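Local structure of cellulase (Rhodothermus marinus, 3B7M) at residues E4-W9 with I45-H50. The protein probably hydrolyses internal beta-1,4-glucosidic bonds of cellulose, as an engineered, thermostable endoglucanase of glycoside hydrolase family 12. Sequence-based numbering, arbitrary orientation.
Sequences ELCGQW and ITRAEH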
ATOM      1  N   GLU A   4       1.846 -20.803   6.711  1.00 18.54           N
ATOM      2  CA  GLU A   4       2.130 -20.490   5.320  1.00 17.64           C
ATOM      3  C   GLU A   4       0.842 -20.519   4.509  1.00 17.37           C
ATOM      4  O   GLU A   4       0.112 -21.506   4.530  1.00 17.25           O
ATOM      5  CB  GLU A   4       3.164 -21.431   4.716  1.00 17.45           C
ATOM      6  CG  GLU A   4       3.624 -20.975   3.323  1.00 16.34           C
ATOM      7  CD  GLU A   4       4.737 -21.822   2.736  1.00 17.62           C
ATOM      8  OE1 GLU A   4       4.566 -23.057   2.562  1.00 17.11           O
ATOM      9  OE2 GLU A   4       5.794 -21.244   2.427  1.00 17.54           O
ATOM     10  N   LEU A   5       0.567 -19.414   3.820  1.00 17.06           N
ATOM     11  CA  LEU A   5      -0.653 -19.232   3.037  1.00 17.15           C
ATOM     12  C   LEU A   5      -0.289 -19.288   1.574  1.00 16.94           C
ATOM     13  O   LEU A   5       0.469 -18.444   1.111  1.00 17.40           O
ATOM     14  CB  LEU A   5      -1.294 -17.854   3.318  1.00 17.18           C
ATOM     15  CG  LEU A   5      -1.634 -17.425   4.751  1.00 17.44           C
ATOM     16  CD1 LEU A   5      -2.292 -16.053   4.727  1.00 15.64           C
ATOM     17  CD2 LEU A   5      -2.549 -18.434   5.422  1.00 17.97           C
ATOM     18  N   CYS A   6      -0.857 -20.238   0.839  1.00 16.52           N
ATOM     19  CA  CYS A   6      -0.494 -20.438  -0.564  1.00 16.27           C
ATOM     20  C   CYS A   6      -1.687 -20.270  -1.507  1.00 16.38           C
ATOM     21  O   CYS A   6      -1.540 -20.346  -2.729  1.00 15.58           O
ATOM     22  CB  CYS A   6       0.163 -21.820  -0.767  1.00 16.08           C
ATOM     23  SG  CYS A   6       1.812 -22.020   0.009  1.00 15.44           S
ATOM     24  N   GLY A   7      -2.870 -20.065  -0.928  1.00 16.65           N
ATOM     25  CA  GLY A   7      -4.069 -19.844  -1.700  1.00 17.06           C
ATOM     26  C   GLY A   7      -4.133 -18.427  -2.221  1.00 17.76           C
ATOM     27  O   GLY A   7      -3.779 -17.471  -1.519  1.00 16.74           O
ATOM     28  N   GLN A   8      -4.609 -18.307  -3.457  1.00 18.69           N
ATOM     29  CA  GLN A   8      -4.701 -17.044  -4.173  1.00 20.50           C
ATOM     30  C   GLN A   8      -5.349 -15.926  -3.347  1.00 20.18           C
ATOM     31  O   GLN A   8      -4.892 -14.785  -3.398  1.00 19.97           O
ATOM     32  CB  GLN A   8      -5.453 -17.254  -5.504  1.00 20.37           C
ATOM     33  CG  GLN A   8      -5.825 -15.973  -6.242  1.00 22.01           C
ATOM     34  CD  GLN A   8      -6.596 -16.221  -7.544  1.00 23.97           C
ATOM     35  OE1 GLN A   8      -7.297 -17.233  -7.693  1.00 28.57           O
ATOM     36  NE2 GLN A   8      -6.466 -15.290  -8.495  1.00 25.84           N
ATOM     37  N   TRP A   9      -6.391 -16.265  -2.586  1.00 20.68           N
ATOM     38  CA  TRP A   9      -7.174 -15.282  -1.847  1.00 21.54           C
ATOM     39  C   TRP A   9      -7.147 -15.517  -0.327  1.00 21.40           C
ATOM     40  O   TRP A   9      -8.040 -15.045   0.399  1.00 21.06           O
ATOM     41  CB  TRP A   9      -8.633 -15.242  -2.378  1.00 23.49           C
ATOM     42  CG  TRP A   9      -8.773 -14.902  -3.866  1.00 25.32           C
ATOM     43  CD1 TRP A   9      -8.219 -13.834  -4.511  1.00 27.80           C
ATOM     44  CD2 TRP A   9      -9.525 -15.622  -4.868  1.00 26.56           C
ATOM     45  NE1 TRP A   9      -8.570 -13.842  -5.845  1.00 28.82           N
ATOM     46  CE2 TRP A   9      -9.369 -14.929  -6.089  1.00 27.15           C
ATOM     47  CE3 TRP A   9     -10.311 -16.783  -4.848  1.00 30.32           C
ATOM     48  CZ2 TRP A   9      -9.967 -15.362  -7.299  1.00 28.59           C
ATOM     49  CZ3 TRP A   9     -10.916 -17.225  -6.067  1.00 28.93           C
ATOM     50  CH2 TRP A   9     -10.735 -16.505  -7.267  1.00 28.07           C
ATOM     51  N   ILE A  45       7.618 -13.464   1.848  1.00 14.20           N
ATOM     52  CA  ILE A  45       7.225 -14.142   0.628  1.00 15.44           C
ATOM     53  C   ILE A  45       8.170 -15.336   0.376  1.00 16.08           C
ATOM     54  O   ILE A  45       9.349 -15.161   0.053  1.00 15.65           O
ATOM     55  CB  ILE A  45       7.186 -13.172  -0.577  1.00 14.92           C
ATOM     56  CG1 ILE A  45       6.382 -11.916  -0.195  1.00 14.97           C
ATOM     57  CG2 ILE A  45       6.560 -13.877  -1.796  1.00 17.09           C
ATOM     58  CD1 ILE A  45       6.350 -10.823  -1.243  1.00 14.96           C
ATOM     59  N   THR A  46       7.643 -16.543   0.544  1.00 16.65           N
ATOM     60  CA  THR A  46       8.455 -17.752   0.431  1.00 17.71           C
ATOM     61  C   THR A  46       8.398 -18.324  -0.980  1.00 18.28           C
ATOM     62  O   THR A  46       9.275 -19.098  -1.375  1.00 19.64           O
ATOM     63  CB  THR A  46       7.987 -18.846   1.418  1.00 17.68           C
ATOM     64  OG1 THR A  46       6.594 -19.064   1.222  1.00 18.68           O
ATOM     65  CG2 THR A  46       8.237 -18.436   2.867  1.00 17.91           C
ATOM     66  N   ARG A  47       7.358 -17.950  -1.725  1.00 18.40           N
ATOM     67  CA  ARG A  47       7.144 -18.422  -3.084  1.00 18.71           C
ATOM     68  C   ARG A  47       6.471 -17.348  -3.934  1.00 18.20           C
ATOM     69  O   ARG A  47       5.497 -16.739  -3.513  1.00 18.19           O
ATOM     70  CB  ARG A  47       6.292 -19.691  -3.068  1.00 19.15           C
ATOM     71  CG  ARG A  47       6.073 -20.324  -4.427  1.00 22.91           C
ATOM     72  CD  ARG A  47       6.289 -21.835  -4.347  1.00 29.97           C
ATOM     73  NE  ARG A  47       5.107 -22.618  -3.978  1.00 34.29           N
ATOM     74  CZ  ARG A  47       5.010 -23.411  -2.903  1.00 37.83           C
ATOM     75  NH1 ARG A  47       6.016 -23.523  -2.031  1.00 38.82           N
ATOM     76  NH2 ARG A  47       3.890 -24.095  -2.688  1.00 38.34           N
ATOM     77  N   ALA A  48       6.993 -17.120  -5.132  1.00 17.79           N
ATOM     78  CA  ALA A  48       6.392 -16.171  -6.049  1.00 18.37           C
ATOM     79  C   ALA A  48       6.877 -16.486  -7.451  1.00 19.19           C
ATOM     80  O   ALA A  48       8.044 -16.270  -7.778  1.00 19.23           O
ATOM     81  CB  ALA A  48       6.741 -14.734  -5.660  1.00 17.22           C
ATOM     82  N   GLU A  49       5.982 -16.993  -8.281  1.00 19.87           N
ATOM     83  CA  GLU A  49       6.384 -17.434  -9.607  1.00 22.02           C
ATOM     84  C   GLU A  49       5.846 -16.512 -10.709  1.00 21.57           C
ATOM     85  O   GLU A  49       5.770 -16.901 -11.871  1.00 21.58           O
ATOM     86  CB  GLU A  49       5.976 -18.901  -9.809  1.00 21.86           C
ATOM     87  CG  GLU A  49       6.482 -19.788  -8.666  1.00 24.07           C
ATOM     88  CD  GLU A  49       6.311 -21.276  -8.909  1.00 25.49           C
ATOM     89  OE1 GLU A  49       5.894 -21.657 -10.025  1.00 31.85           O
ATOM     90  OE2 GLU A  49       6.599 -22.076  -7.974  1.00 31.31           O
ATOM     91  N   HIS A  50       5.513 -15.277 -10.334  1.00 20.91           N
ATOM     92  CA  HIS A  50       4.882 -14.332 -11.244  1.00 21.16           C
ATOM     93  C   HIS A  50       5.809 -13.909 -12.367  1.00 21.82           C
ATOM     94  O   HIS A  50       7.020 -13.791 -12.175  1.00 21.45           O
ATOM     95  CB  HIS A  50       4.397 -13.091 -10.490  1.00 20.83           C
ATOM     96  CG  HIS A  50       3.594 -13.413  -9.272  1.00 20.22           C
ATOM     97  ND1 HIS A  50       2.442 -14.165  -9.325  1.00 19.18           N
ATOM     98  CD2 HIS A  50       3.782 -13.098  -7.969  1.00 19.22           C
ATOM     99  CE1 HIS A  50       1.944 -14.286  -8.107  1.00 18.79           C
ATOM    100  NE2 HIS A  50       2.742 -13.656  -7.264  1.00 17.16           N
TER
HETATM  101  O   HOH W   1       5.632 -24.973   1.111  1.00 26.91           O
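Glu4 and Thr46 meet from opposite directions above strand 32-37, which lies between strands 2-5 and 43-48 in an antiparallel sheet of the family's beta-jelly-roll fold. The pair illustrates how side chains on next-but-one strands can join over the intervening one. Glu4 does most of the spanning: with CG anti to the backbone N (chi1 -171°) and the chain extended beyond it, the carboxylate arrives at Thr46, whose OG1 donates a hydrogen bond of 2.6 Å to Glu4 OE2. The hydroxyl approaches OE2 on its anti side, 27° out of the carboxylate plane. Thr46 CG2 also lies 3.7 Å from Glu4 OE2. The other carboxylate oxygen, Glu4 OE1, accepts a hydrogen bond of 2.6 Å from a water, which sits at the in-plane edge of the Arg47 guanidinium and receives a weak hydrogen bond from NH1, 3.5 Å from the water oxygen. Arg47 bends at chi2 and chi3, bringing NH2 obliquely to within 4.0 Å of Cys6 SG; that sulfur forms a disulfide with Cys33 of the middle strand. A classic beta bulge, in which Thr46 and Arg47 together lie opposite Cys33, puts the two consecutive side chains on one side of the sheet. A valine in place of Thr46 would probably leave Glu4 OE2 without its hydroxyl donor and the carboxylate freer to turn. The chemistry implies a polar surface link beside a disulfide: one carboxylate oxygen is held directly, the other through a water only weakly tied to Arg47, whose positive charge would probably favour the ionised glutamate without a direct salt bridge.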